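Local coordinates for protein major pollen allergen Pla l 1 (Plantago lanceolata, PDB 4Z8W) that acts as a major plantain pollen allergen of the Ole e 1-like family and can bind zinc ions, at residues E14-V19 with S30-G35; K43-K48 with H71-I76; Y51-E56 with L65-Y70; S100-S105 with R115-L120. One frame throughout, in Å; residues are numbered along the deposited sequence. Where two conformers were deposited one is given.

Overall arrangement
The four contacts lie in a small sandwich of two beta sheets. Contacts 3 and 4 join strands of one sheet to strands of the other, and their centres are about 12 Å apart. Contact 2 carries two zinc ligands and closes the loop in which contact 3 is nested; these two centres are also about 12 Å apart. Contact 4 adjoins contact 2 through neighbouring strands, and the Ser105 side chain is about 9 Å from the zinc. Contact 1 lies on the other side of the chain's centre, about 26 Å from contact 2 between centres. It meets contact 4 where strand 8-18 pairs with strand 114-123.

Contact 1 of 4, residues E14-V19 with S30-G35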
loop_
_atom_site.group_PDB
_atom_site.type_symbol
_atom_site.label_atom_id
_atom_site.label_comp_id
_atom_site.label_asym_id
_atom_site.label_seq_id
_atom_site.Cartn_x
_atom_site.Cartn_y
_atom_site.Cartn_z
ATOM N N GLU A 14 -2.416 -2.979 -4.794
ATOM C CA GLU A 14 -2.745 -4.317 -4.275
ATOM C C GLU A 14 -2.167 -4.594 -2.879
ATOM O O GLU A 14 -1.090 -4.068 -2.557
ATOM C CB GLU A 14 -2.225 -5.400 -5.239
ATOM C CG GLU A 14 -2.945 -5.491 -6.583
ATOM C CD GLU A 14 -2.447 -4.439 -7.557
ATOM O OE1 GLU A 14 -1.253 -4.502 -7.941
ATOM O OE2 GLU A 14 -3.240 -3.558 -7.947
ATOM N N VAL A 15 -2.827 -5.446 -2.073
ATOM C CA VAL A 15 -2.223 -5.915 -0.830
ATOM C C VAL A 15 -2.212 -7.456 -0.884
ATOM O O VAL A 15 -3.233 -8.061 -1.230
ATOM C CB VAL A 15 -3.034 -5.405 0.404
ATOM C CG1 VAL A 15 -2.509 -5.994 1.735
ATOM C CG2 VAL A 15 -2.949 -3.879 0.455
ATOM N N TYR A 16 -1.096 -8.071 -0.519
ATOM C CA TYR A 16 -0.982 -9.508 -0.418
ATOM C C TYR A 16 -0.636 -9.996 1.031
ATOM O O TYR A 16 -0.122 -9.229 1.861
ATOM C CB TYR A 16 0.184 -9.993 -1.344
ATOM C CG TYR A 16 -0.047 -9.826 -2.818
ATOM C CD1 TYR A 16 0.099 -8.559 -3.439
ATOM C CD2 TYR A 16 -0.452 -10.893 -3.585
ATOM C CE1 TYR A 16 -0.105 -8.400 -4.792
ATOM C CE2 TYR A 16 -0.669 -10.717 -4.954
ATOM C CZ TYR A 16 -0.519 -9.463 -5.540
ATOM O OH TYR A 16 -0.726 -9.286 -6.914
ATOM N N CYS A 17 -0.749 -11.293 1.233
ATOM C CA CYS A 17 -0.091 -12.011 2.355
ATOM C C CYS A 17 1.172 -12.682 1.696
ATOM O O CYS A 17 1.057 -13.462 0.789
ATOM C CB CYS A 17 -1.017 -13.125 2.915
ATOM S SG CYS A 17 -0.159 -14.105 4.220
ATOM N N ASN A 18 2.374 -12.340 2.186
ATOM C CA ASN A 18 3.592 -13.082 1.849
ATOM C C ASN A 18 3.599 -14.278 2.832
ATOM O O ASN A 18 3.740 -14.081 4.035
ATOM C CB ASN A 18 4.791 -12.155 2.010
ATOM C CG ASN A 18 6.133 -12.916 2.120
ATOM O OD1 ASN A 18 6.263 -14.016 1.542
ATOM N ND2 ASN A 18 7.108 -12.341 2.828
ATOM N N VAL A 19 3.512 -15.506 2.306
ATOM C CA VAL A 19 3.489 -16.703 3.135
ATOM C C VAL A 19 4.893 -17.213 3.560
ATOM O O VAL A 19 5.032 -18.268 4.196
ATOM C CB VAL A 19 2.644 -17.782 2.468
ATOM C CG1 VAL A 19 1.270 -17.207 2.046
ATOM C CG2 VAL A 19 3.335 -18.323 1.185
ATOM N N SER A 30 2.576 -15.707 -2.975
ATOM C CA SER A 30 1.823 -14.620 -2.339
ATOM C C SER A 30 0.301 -14.703 -2.642
ATOM O O SER A 30 -0.089 -15.129 -3.735
ATOM C CB SER A 30 2.433 -13.260 -2.672
ATOM O OG SER A 30 3.830 -13.284 -2.277
ATOM N N GLU A 31 -0.536 -14.364 -1.640
ATOM C CA GLU A 31 -2.021 -14.439 -1.749
ATOM C C GLU A 31 -2.653 -13.070 -1.594
ATOM O O GLU A 31 -2.418 -12.425 -0.594
ATOM C CB GLU A 31 -2.552 -15.312 -0.566
ATOM C CG GLU A 31 -1.986 -16.735 -0.639
ATOM C CD GLU A 31 -2.389 -17.651 0.522
ATOM O OE1 GLU A 31 -3.196 -17.262 1.413
ATOM O OE2 GLU A 31 -1.860 -18.769 0.525
ATOM N N ARG A 32 -3.417 -12.643 -2.579
ATOM C CA ARG A 32 -4.241 -11.427 -2.519
ATOM C C ARG A 32 -5.074 -11.386 -1.241
ATOM O O ARG A 32 -5.697 -12.356 -0.903
ATOM C CB ARG A 32 -5.163 -11.391 -3.755
ATOM C CG ARG A 32 -4.406 -11.188 -5.093
ATOM C CD ARG A 32 -5.208 -11.450 -6.382
ATOM N NE ARG A 32 -4.402 -11.080 -7.564
ATOM C CZ ARG A 32 -4.294 -9.836 -8.077
ATOM N NH1 ARG A 32 -4.977 -8.812 -7.554
ATOM N NH2 ARG A 32 -3.499 -9.613 -9.136
ATOM N N MET A 33 -5.063 -10.274 -0.509
ATOM C CA MET A 33 -5.814 -10.172 0.762
ATOM C C MET A 33 -7.004 -9.168 0.643
ATOM O O MET A 33 -6.790 -7.949 0.484
ATOM C CB MET A 33 -4.891 -9.698 1.912
ATOM C CG MET A 33 -5.589 -9.534 3.262
ATOM S SD MET A 33 -4.585 -8.928 4.592
ATOM C CE MET A 33 -3.300 -10.189 4.607
ATOM N N ALA A 34 -8.234 -9.680 0.793
ATOM C CA ALA A 34 -9.448 -8.891 0.966
ATOM C C ALA A 34 -9.602 -8.371 2.361
ATOM O O ALA A 34 -9.300 -9.054 3.345
ATOM C CB ALA A 34 -10.696 -9.736 0.580
ATOM N N GLY A 35 -10.087 -7.141 2.474
ATOM C CA GLY A 35 -10.436 -6.598 3.800
ATOM C C GLY A 35 -9.291 -5.921 4.457
ATOM O O GLY A 35 -9.413 -5.515 5.602
HETATM O O HOH W 1 4.758 -15.127 -0.516
#
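Cys17 and Glu31 form an antiparallel hydrogen-bonded pair. Cys17 N donates to Glu31 O at 2.7 Å, and Glu31 N donates back to Cys17 O at 3.0 Å. Tyr16 and Arg32 make the adjacent non-hydrogen-bonded pair, their CA atoms 4.3 Å apart. Met33 N then reaches Val15 O at 3.0 Å, with an N-H...O angle of 170°. The pairing is short, because only residues 31-32 form the partner strand.

The Tyr16 ring lies alongside the partner backbone, its CD2 3.6 Å from Arg32 N. Its CG is anti to the carbonyl carbon (chi1 -67°), which carries the ring alongside Arg32. The extended Arg32 chain runs in the same direction, with its CG 3.8 Å from Tyr16 CE2. Ring and guanidinium planes are inclined by 55°, and Tyr16 OH lies over one guanidinium face, 3.6 Å from Arg32 NH2. Arg32 NH1 has its polar partner in Asp60 O.

Next to the paired backbones, Met33 bends at its last torsion and brings CE to 4.1 Å from Cys17 CB. One water draws the ends of the segments together. It donates to Asn18 OD1 and accepts from Val19 N and Ser30 OG. Asn18 OD1 also receives Cys20 N, and Ser30 OG is hydrogen-bonded to Asn27 N.

The Cys17-Cys86 disulfide and the Glu31-Arg83 salt bridge attach this pairing to the loop after strand 74-80. Strand 8-18 is the strand to which the others of the mixed sheet pair: 31-32 and 62-68 antiparallel, 114-123 parallel.

Contact 2 of 4, residues K43-K48 with H71-I76; sequences KDDSKK and HEDCEI. With ZN (zinc ion), chain B.
The Asp44 carboxylate meets the edge of the His71 ring, the two planes only 24° apart. His71 ND1 donates to the syn lone pair of Asp44 OD2 at 2.9 Å, in the ring plane and almost straight at 177°. A face of the ring stacks on Tyr51, and His71 NE2 is bonded to Val68 O. With both ring nitrogens held by oxygens, the imidazole is fixed in rotation and may favour its protonated form.

The other oxygen, Asp44 OD1, takes Glu72 N at 2.8 Å, nearly end-on. One carboxylate thus holds both side chain and backbone of the facing segment. Asp44 N and Lys43 N return bonds to Glu72 O and Asp73 O.

The Asp45 and Asp73 carboxylates stand almost perpendicular. Asp45 OD1 binds zinc at 1.9 Å and Asp73 OD1 at 2.0 Å. Asp73 OD2 sits farther from the metal, at 2.7 Å, and accepts a bond from Asp45 N. Asp45 OD1 and Asp73 OD2 are 3.0 Å apart; the zinc probably offsets their repulsion.

A type I' turn from Lys43 to Ser46 presents Asp45 to the metal. Within this chain two aspartates on surface loops supply the ligands of this zinc. His21 and Glu88 are also zinc ligands but lie toward the far end of the chain, so they probably come from neighbouring molecules.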
loop_
_atom_site.group_PDB
_atom_site.type_symbol
_atom_site.label_atom_id
_atom_site.label_comp_id
_atom_site.label_asym_id
_atom_site.label_seq_id
_atom_site.Cartn_x
_atom_site.Cartn_y
_atom_site.Cartn_z
ATOM N N LYS A 43 1.890 15.032 2.976
ATOM C CA LYS A 43 2.340 16.176 3.771
ATOM C C LYS A 43 2.200 17.473 3.015
ATOM O O LYS A 43 2.112 18.550 3.638
ATOM C CB LYS A 43 3.772 15.985 4.188
ATOM C CG LYS A 43 3.930 14.702 4.985
ATOM C CD LYS A 43 5.372 14.487 5.391
ATOM C CE LYS A 43 5.379 13.311 6.362
ATOM N NZ LYS A 43 6.773 12.908 6.684
ATOM N N ASP A 44 2.213 17.382 1.674
ATOM C CA ASP A 44 1.923 18.552 0.845
ATOM C C ASP A 44 2.895 19.640 1.210
ATOM O O ASP A 44 2.520 20.798 1.296
ATOM C CB ASP A 44 0.471 19.022 1.100
ATOM C CG ASP A 44 -0.551 18.171 0.312
ATOM O OD1 ASP A 44 -0.194 17.693 -0.803
ATOM O OD2 ASP A 44 -1.684 17.984 0.784
ATOM N N ASP A 45 4.134 19.220 1.425
ATOM C CA ASP A 45 5.274 20.062 1.703
ATOM C C ASP A 45 5.145 20.905 2.984
ATOM O O ASP A 45 5.776 21.954 3.083
ATOM C CB ASP A 45 5.661 20.916 0.474
ATOM C CG ASP A 45 6.243 20.060 -0.631
ATOM O OD1 ASP A 45 7.388 19.450 -0.472
ATOM O OD2 ASP A 45 5.528 20.007 -1.661
ATOM N N SER A 46 4.327 20.438 3.927
ATOM C CA SER A 46 4.191 21.130 5.206
ATOM C C SER A 46 4.931 20.353 6.290
ATOM O O SER A 46 4.942 20.757 7.450
ATOM C CB SER A 46 2.713 21.358 5.561
ATOM O OG SER A 46 2.156 20.156 6.079
ATOM N N LYS A 47 5.602 19.262 5.915
ATOM C CA LYS A 47 6.441 18.498 6.885
ATOM C C LYS A 47 5.690 17.817 8.054
ATOM O O LYS A 47 6.300 17.200 8.909
ATOM C CB LYS A 47 7.619 19.359 7.402
ATOM C CG LYS A 47 8.386 20.059 6.275
ATOM C CD LYS A 47 9.383 21.073 6.801
ATOM C CE LYS A 47 10.422 21.409 5.745
ATOM N NZ LYS A 47 11.722 21.769 6.389
ATOM N N LYS A 48 4.372 17.941 8.080
ATOM C CA LYS A 48 3.509 17.077 8.897
ATOM C C LYS A 48 2.406 16.566 7.938
ATOM O O LYS A 48 2.152 17.218 6.936
ATOM C CB LYS A 48 2.912 17.868 10.071
ATOM C CG LYS A 48 2.015 19.053 9.659
ATOM C CD LYS A 48 1.655 19.918 10.874
ATOM C CE LYS A 48 0.215 19.700 11.368
ATOM N NZ LYS A 48 -0.083 18.254 11.666
ATOM N N HIS A 71 -1.599 16.701 -4.971
ATOM C CA HIS A 71 -0.885 16.675 -3.677
ATOM C C HIS A 71 0.545 16.355 -3.888
ATOM O O HIS A 71 0.937 15.921 -4.973
ATOM C CB HIS A 71 -1.512 15.695 -2.640
ATOM C CG HIS A 71 -2.954 15.960 -2.330
ATOM N ND1 HIS A 71 -3.374 16.726 -1.260
ATOM C CD2 HIS A 71 -4.085 15.587 -2.987
ATOM C CE1 HIS A 71 -4.695 16.816 -1.271
ATOM N NE2 HIS A 71 -5.149 16.147 -2.314
ATOM N N GLU A 72 1.351 16.620 -2.857
ATOM C CA GLU A 72 2.789 16.275 -2.855
ATOM C C GLU A 72 3.075 15.491 -1.589
ATOM O O GLU A 72 2.273 15.566 -0.593
ATOM C CB GLU A 72 3.695 17.579 -2.895
ATOM C CG GLU A 72 3.527 18.494 -4.143
ATOM C CD GLU A 72 3.971 17.888 -5.507
ATOM O OE1 GLU A 72 4.520 16.771 -5.533
ATOM O OE2 GLU A 72 3.802 18.550 -6.578
ATOM N N ASP A 73 4.154 14.715 -1.657
ATOM C CA ASP A 73 4.718 13.980 -0.518
ATOM C C ASP A 73 3.651 13.028 -0.034
ATOM O O ASP A 73 3.307 13.012 1.142
ATOM C CB ASP A 73 5.197 14.884 0.640
ATOM C CG ASP A 73 6.008 16.063 0.162
ATOM O OD1 ASP A 73 6.876 15.888 -0.681
ATOM O OD2 ASP A 73 5.794 17.181 0.643
ATOM N N CYS A 74 3.176 12.199 -0.964
ATOM C CA CYS A 74 2.120 11.245 -0.672
ATOM C C CYS A 74 2.622 9.820 -0.635
ATOM O O CYS A 74 3.388 9.394 -1.549
ATOM C CB CYS A 74 1.076 11.331 -1.780
ATOM S SG CYS A 74 0.288 12.943 -1.875
ATOM N N GLU A 75 2.109 9.032 0.304
ATOM C CA GLU A 75 2.420 7.628 0.300
ATOM C C GLU A 75 1.392 6.781 0.974
ATOM O O GLU A 75 0.622 7.275 1.843
ATOM C CB GLU A 75 3.831 7.334 0.866
ATOM C CG GLU A 75 3.937 7.572 2.343
ATOM C CD GLU A 75 5.403 7.768 2.789
ATOM O OE1 GLU A 75 5.667 7.560 3.975
ATOM O OE2 GLU A 75 6.264 8.169 1.982
ATOM N N ILE A 76 1.342 5.516 0.549
ATOM C CA ILE A 76 0.358 4.553 1.044
ATOM C C ILE A 76 1.024 3.603 2.049
ATOM O O ILE A 76 2.063 2.951 1.732
ATOM C CB ILE A 76 -0.375 3.781 -0.063
ATOM C CG1 ILE A 76 -1.222 4.704 -0.929
ATOM C CG2 ILE A 76 -1.410 2.809 0.561
ATOM C CD1 ILE A 76 -0.407 5.437 -1.966
HETATM ZN ZN ZN B . 7.832 17.630 -1.023
HETATM O O HOH W 2 6.920 17.949 3.834
#

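Contact 3 of 4, residues Y51-E56 with L65-Y70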
loop_
_atom_site.group_PDB
_atom_site.type_symbol
_atom_site.label_atom_id
_atom_site.label_comp_id
_atom_site.label_asym_id
_atom_site.label_seq_id
_atom_site.Cartn_x
_atom_site.Cartn_y
_atom_site.Cartn_z
ATOM N N TYR A 51 -3.129 15.740 4.726
ATOM C CA TYR A 51 -4.258 15.196 3.950
ATOM C C TYR A 51 -4.086 13.699 4.031
ATOM O O TYR A 51 -2.968 13.188 3.746
ATOM C CB TYR A 51 -4.230 15.661 2.509
ATOM C CG TYR A 51 -5.293 15.092 1.601
ATOM C CD1 TYR A 51 -6.537 15.676 1.536
ATOM C CD2 TYR A 51 -5.038 13.974 0.765
ATOM C CE1 TYR A 51 -7.537 15.217 0.688
ATOM C CE2 TYR A 51 -6.056 13.469 -0.067
ATOM C CZ TYR A 51 -7.312 14.103 -0.084
ATOM O OH TYR A 51 -8.349 13.666 -0.915
ATOM N N SER A 52 -5.162 13.025 4.430
ATOM C CA SER A 52 -5.154 11.579 4.695
ATOM C C SER A 52 -6.439 10.972 4.222
ATOM O O SER A 52 -7.462 11.608 4.371
ATOM C CB SER A 52 -5.067 11.306 6.189
ATOM O OG SER A 52 -3.733 11.310 6.604
ATOM N N ILE A 53 -6.379 9.778 3.642
ATOM C CA ILE A 53 -7.590 9.031 3.247
ATOM C C ILE A 53 -7.360 7.504 3.402
ATOM O O ILE A 53 -6.288 6.997 3.052
ATOM C CB ILE A 53 -8.134 9.414 1.892
ATOM C CG1 ILE A 53 -9.001 8.292 1.335
ATOM C CG2 ILE A 53 -7.053 9.820 0.955
ATOM C CD1 ILE A 53 -9.028 8.276 -0.153
ATOM N N GLY A 54 -8.369 6.813 3.958
ATOM C CA GLY A 54 -8.310 5.386 4.287
ATOM C C GLY A 54 -9.262 4.608 3.398
ATOM O O GLY A 54 -10.144 5.198 2.827
ATOM N N GLY A 55 -9.010 3.315 3.173
ATOM C CA GLY A 55 -9.960 2.431 2.461
ATOM C C GLY A 55 -9.512 0.976 2.646
ATOM O O GLY A 55 -8.442 0.686 3.258
ATOM N N GLU A 56 -10.303 0.092 2.089
ATOM C CA GLU A 56 -10.176 -1.322 2.291
ATOM C C GLU A 56 -9.986 -1.957 0.963
ATOM O O GLU A 56 -10.416 -1.422 -0.053
ATOM C CB GLU A 56 -11.494 -1.892 2.961
ATOM C CG GLU A 56 -11.598 -1.486 4.407
ATOM C CD GLU A 56 -12.334 -2.516 5.256
ATOM O OE1 GLU A 56 -12.903 -3.503 4.698
ATOM O OE2 GLU A 56 -12.307 -2.327 6.490
ATOM N N LEU A 65 -8.510 4.444 -3.800
ATOM C CA LEU A 65 -8.801 5.545 -2.919
ATOM C C LEU A 65 -9.131 6.784 -3.736
ATOM O O LEU A 65 -8.350 7.159 -4.641
ATOM C CB LEU A 65 -7.622 5.796 -2.009
ATOM C CG LEU A 65 -6.958 4.610 -1.294
ATOM C CD1 LEU A 65 -5.648 5.105 -0.653
ATOM C CD2 LEU A 65 -7.854 3.960 -0.231
ATOM N N PRO A 66 -10.292 7.423 -3.451
ATOM C CA PRO A 66 -10.700 8.615 -4.263
ATOM C C PRO A 66 -10.040 9.831 -3.632
ATOM O O PRO A 66 -10.128 10.024 -2.441
ATOM C CB PRO A 66 -12.246 8.664 -4.066
ATOM C CG PRO A 66 -12.508 7.897 -2.810
ATOM C CD PRO A 66 -11.243 7.188 -2.335
ATOM N N VAL A 67 -9.276 10.578 -4.407
ATOM C CA VAL A 67 -8.499 11.707 -3.849
ATOM C C VAL A 67 -9.044 12.991 -4.504
ATOM O O VAL A 67 -9.361 12.971 -5.666
ATOM C CB VAL A 67 -7.040 11.506 -4.259
ATOM C CG1 VAL A 67 -6.174 12.782 -4.047
ATOM C CG2 VAL A 67 -6.505 10.269 -3.468
ATOM N N VAL A 68 -9.170 14.064 -3.753
ATOM C CA VAL A 68 -9.587 15.338 -4.348
ATOM C C VAL A 68 -8.368 16.259 -4.329
ATOM O O VAL A 68 -7.730 16.432 -3.273
ATOM C CB VAL A 68 -10.702 15.980 -3.491
ATOM C CG1 VAL A 68 -11.246 17.273 -4.152
ATOM C CG2 VAL A 68 -11.826 14.961 -3.215
ATOM N N GLY A 69 -8.049 16.852 -5.463
ATOM C CA GLY A 69 -7.017 17.910 -5.501
ATOM C C GLY A 69 -5.669 17.281 -5.861
ATOM O O GLY A 69 -5.524 16.037 -5.814
ATOM N N TYR A 70 -4.696 18.113 -6.242
ATOM C CA TYR A 70 -3.339 17.596 -6.485
ATOM C C TYR A 70 -2.621 17.556 -5.127
ATOM O O TYR A 70 -3.001 18.307 -4.204
ATOM C CB TYR A 70 -2.560 18.462 -7.501
ATOM C CG TYR A 70 -3.176 18.512 -8.885
ATOM C CD1 TYR A 70 -2.912 17.527 -9.832
ATOM C CD2 TYR A 70 -4.020 19.602 -9.254
ATOM C CE1 TYR A 70 -3.471 17.610 -11.119
ATOM C CE2 TYR A 70 -4.576 19.702 -10.524
ATOM C CZ TYR A 70 -4.297 18.711 -11.439
ATOM O OH TYR A 70 -4.835 18.807 -12.687
#
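Tyr51 and Ile53 reach across from one sheet to Val67, Val68, Leu65 and Pro66 in the other. The contact closes one margin of a beta sandwich, consistent with the transthyretin-like clan of the family. Segments 51-56 and 65-68 run nearly antiparallel, 160° between their directions, with axes 7.4 Å apart at the closest. Each strand pairs within its own sheet: strand 51-56 with strand 37-42, and strand 62-68 with strand 8-18.

Tyr51 spans the gap lengthwise. With chi1 at 176° the ring stands off its own strand, which lets the hydroxyl arrive at the opposite backbone. There Tyr51 OH accepts Val68 N at 3.0 Å, in a nearly straight bond of 170°. The bond fixes the end of the ring and gives the backbone N-H a side-chain acceptor. Val67 crosses the ring at a slant, with its CG1 4.0 Å from Tyr51 CE2 and also against the hydroxyl oxygen.

Ile53, on the same side of its strand, points its long branch at Leu65 and Pro66, midway along the facing strand. CD1 alone makes the close contacts. It lies 3.4 Å from Leu65 CB and 3.3 Å from Pro66 CD, tighter than usual for carbons. Ile53 CD1 also comes to 3.1 Å from Pro66 O, and the methyl is crowded by both the proline ring and its carbonyl. The shorter branch, CG2, only brushes Val67 CG2.

Leu65 returns the contact in the other direction, over a glycine pair. Its CD2 methyl rests on the bare backbone, 3.7 Å from both Gly55 N and Gly55 CA.

Contact 4 of 4, residues S100-S105 with R115-L120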
loop_
_atom_site.group_PDB
_atom_site.type_symbol
_atom_site.label_atom_id
_atom_site.label_comp_id
_atom_site.label_asym_id
_atom_site.label_seq_id
_atom_site.Cartn_x
_atom_site.Cartn_y
_atom_site.Cartn_z
ATOM N N SER A 100 4.163 2.702 -0.214
ATOM C CA SER A 100 4.117 2.870 -1.652
ATOM C C SER A 100 3.945 4.338 -2.010
ATOM O O SER A 100 2.943 4.947 -1.655
ATOM C CB SER A 100 3.003 2.010 -2.299
ATOM O OG SER A 100 3.419 0.660 -2.214
ATOM N N LYS A 101 4.884 4.882 -2.785
ATOM C CA LYS A 101 4.778 6.272 -3.142
ATOM C C LYS A 101 3.780 6.416 -4.294
ATOM O O LYS A 101 3.614 5.528 -5.129
ATOM C CB LYS A 101 6.165 6.807 -3.603
ATOM C CG LYS A 101 7.054 7.277 -2.433
ATOM C CD LYS A 101 7.031 6.338 -1.276
ATOM C CE LYS A 101 8.223 6.526 -0.333
ATOM N NZ LYS A 101 8.551 5.134 0.079
ATOM N N VAL A 102 3.201 7.577 -4.395
ATOM C CA VAL A 102 2.318 7.850 -5.501
ATOM C C VAL A 102 2.600 9.265 -5.954
ATOM O O VAL A 102 2.965 10.137 -5.148
ATOM C CB VAL A 102 0.817 7.670 -5.127
ATOM C CG1 VAL A 102 0.389 8.591 -3.984
ATOM C CG2 VAL A 102 -0.110 7.780 -6.323
ATOM N N ASP A 103 2.376 9.486 -7.248
ATOM C CA ASP A 103 2.519 10.808 -7.892
ATOM C C ASP A 103 1.140 11.391 -8.133
ATOM O O ASP A 103 0.399 10.927 -9.001
ATOM C CB ASP A 103 3.284 10.656 -9.221
ATOM C CG ASP A 103 3.226 11.909 -10.104
ATOM O OD1 ASP A 103 2.891 13.015 -9.603
ATOM O OD2 ASP A 103 3.563 11.766 -11.322
ATOM N N LEU A 104 0.823 12.429 -7.376
ATOM C CA LEU A 104 -0.433 13.166 -7.536
ATOM C C LEU A 104 -0.086 14.641 -7.872
ATOM O O LEU A 104 -0.890 15.559 -7.576
ATOM C CB LEU A 104 -1.314 13.130 -6.253
ATOM C CG LEU A 104 -1.740 11.658 -5.884
ATOM C CD1 LEU A 104 -2.244 11.607 -4.425
ATOM C CD2 LEU A 104 -2.828 11.088 -6.838
ATOM N N SER A 105 1.097 14.841 -8.482
ATOM C CA SER A 105 1.584 16.221 -8.776
ATOM C C SER A 105 0.884 16.784 -10.012
ATOM O O SER A 105 0.745 16.071 -11.071
ATOM C CB SER A 105 3.118 16.250 -9.030
ATOM O OG SER A 105 3.648 17.586 -9.074
ATOM N N ARG A 115 -3.913 6.591 -10.651
ATOM C CA ARG A 115 -2.476 6.393 -10.436
ATOM C C ARG A 115 -2.301 5.049 -9.749
ATOM O O ARG A 115 -2.931 4.818 -8.704
ATOM C CB ARG A 115 -1.954 7.574 -9.608
ATOM C CG ARG A 115 -2.325 8.930 -10.221
ATOM C CD ARG A 115 -1.466 9.223 -11.450
ATOM N NE ARG A 115 -1.967 10.319 -12.313
ATOM C CZ ARG A 115 -1.415 11.546 -12.400
ATOM N NH1 ARG A 115 -0.364 11.873 -11.653
ATOM N NH2 ARG A 115 -1.917 12.477 -13.214
ATOM N N HIS A 116 -1.469 4.166 -10.321
ATOM C CA HIS A 116 -1.227 2.841 -9.784
ATOM C C HIS A 116 -0.012 2.906 -8.923
ATOM O O HIS A 116 0.929 3.710 -9.189
ATOM C CB HIS A 116 -1.024 1.832 -10.943
ATOM C CG HIS A 116 -2.298 1.481 -11.650
ATOM N ND1 HIS A 116 -2.690 2.075 -12.837
ATOM C CD2 HIS A 116 -3.295 0.630 -11.315
ATOM C CE1 HIS A 116 -3.854 1.580 -13.218
ATOM N NE2 HIS A 116 -4.247 0.704 -12.309
ATOM N N VAL A 117 0.016 2.111 -7.865
ATOM C CA VAL A 117 1.185 2.101 -6.981
ATOM C C VAL A 117 1.758 0.674 -6.859
ATOM O O VAL A 117 1.085 -0.290 -7.240
ATOM C CB VAL A 117 0.856 2.811 -5.663
ATOM C CG1 VAL A 117 0.280 4.206 -5.968
ATOM C CG2 VAL A 117 -0.146 2.010 -4.863
ATOM N N LYS A 118 2.984 0.542 -6.344
ATOM C CA LYS A 118 3.634 -0.711 -6.098
ATOM C C LYS A 118 2.862 -1.502 -4.991
ATOM O O LYS A 118 2.263 -0.865 -4.097
ATOM C CB LYS A 118 5.099 -0.498 -5.653
ATOM C CG LYS A 118 6.030 0.005 -6.820
ATOM C CD LYS A 118 7.493 0.141 -6.294
ATOM C CE LYS A 118 8.476 0.745 -7.327
ATOM N NZ LYS A 118 9.830 0.109 -7.221
ATOM N N PRO A 119 2.884 -2.841 -5.067
ATOM C CA PRO A 119 2.096 -3.695 -4.094
ATOM C C PRO A 119 2.736 -3.730 -2.701
ATOM O O PRO A 119 3.922 -3.471 -2.549
ATOM C CB PRO A 119 2.102 -5.094 -4.747
ATOM C CG PRO A 119 3.201 -5.064 -5.757
ATOM C CD PRO A 119 3.378 -3.625 -6.229
ATOM N N LEU A 120 1.930 -3.950 -1.681
ATOM C CA LEU A 120 2.414 -4.092 -0.306
ATOM C C LEU A 120 1.995 -5.464 0.196
ATOM O O LEU A 120 1.022 -6.034 -0.295
ATOM C CB LEU A 120 1.747 -3.034 0.608
ATOM C CG LEU A 120 2.164 -1.579 0.325
ATOM C CD1 LEU A 120 1.058 -0.613 0.777
ATOM C CD2 LEU A 120 3.514 -1.311 0.948
HETATM O O HOH W 3 4.553 3.073 -5.719
HETATM O O HOH W 4 1.575 13.789 -12.255
#
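Arg115 bends back at its second torsion (chi2 -75°), which curls its chain round the Asp103 carbonyl. NH1 donates to Asp103 O at 2.9 Å, coming from well above the carbonyl plane. Ser100 has OG anti to its carbonyl carbon (chi1 -71°), and this sets the hydroxyl against the other segment, where it donates to Lys118 O at 2.7 Å.

The Asp103 carboxylate is turned 70° from the guanidinium, and its OD2 forms only a long salt bridge with Arg115 NH1, 3.9 Å. Asp103 OD1 is occupied instead by Ser105 N at 2.8 Å, which closes an Asx turn. A water accepts from Arg115 NH1 and donates to Ser105 O. Arg115 NE is held by Glu112 O.

Strand 100-102 is an outer strand of the antiparallel sheet, while strand 114-123 belongs to the mixed sheet and bonds to strand 8-18. The contact therefore lies along one margin of the sandwich. Val102 and Val117 fill the middle: Val117 CG1 lies 3.6 Å from Val102 CB. Val102 CG2 also meets Arg115 CB at 3.8 Å, the two side chains crossing at about a right angle. Leu104 CD2 touches Arg115 CG, and the leucine also packs on Phe9 and Val11 of strand 8-18.

A second water takes Lys118 N and donates to Lys101 O at 2.7 Å, bridging two backbones that do not bond directly.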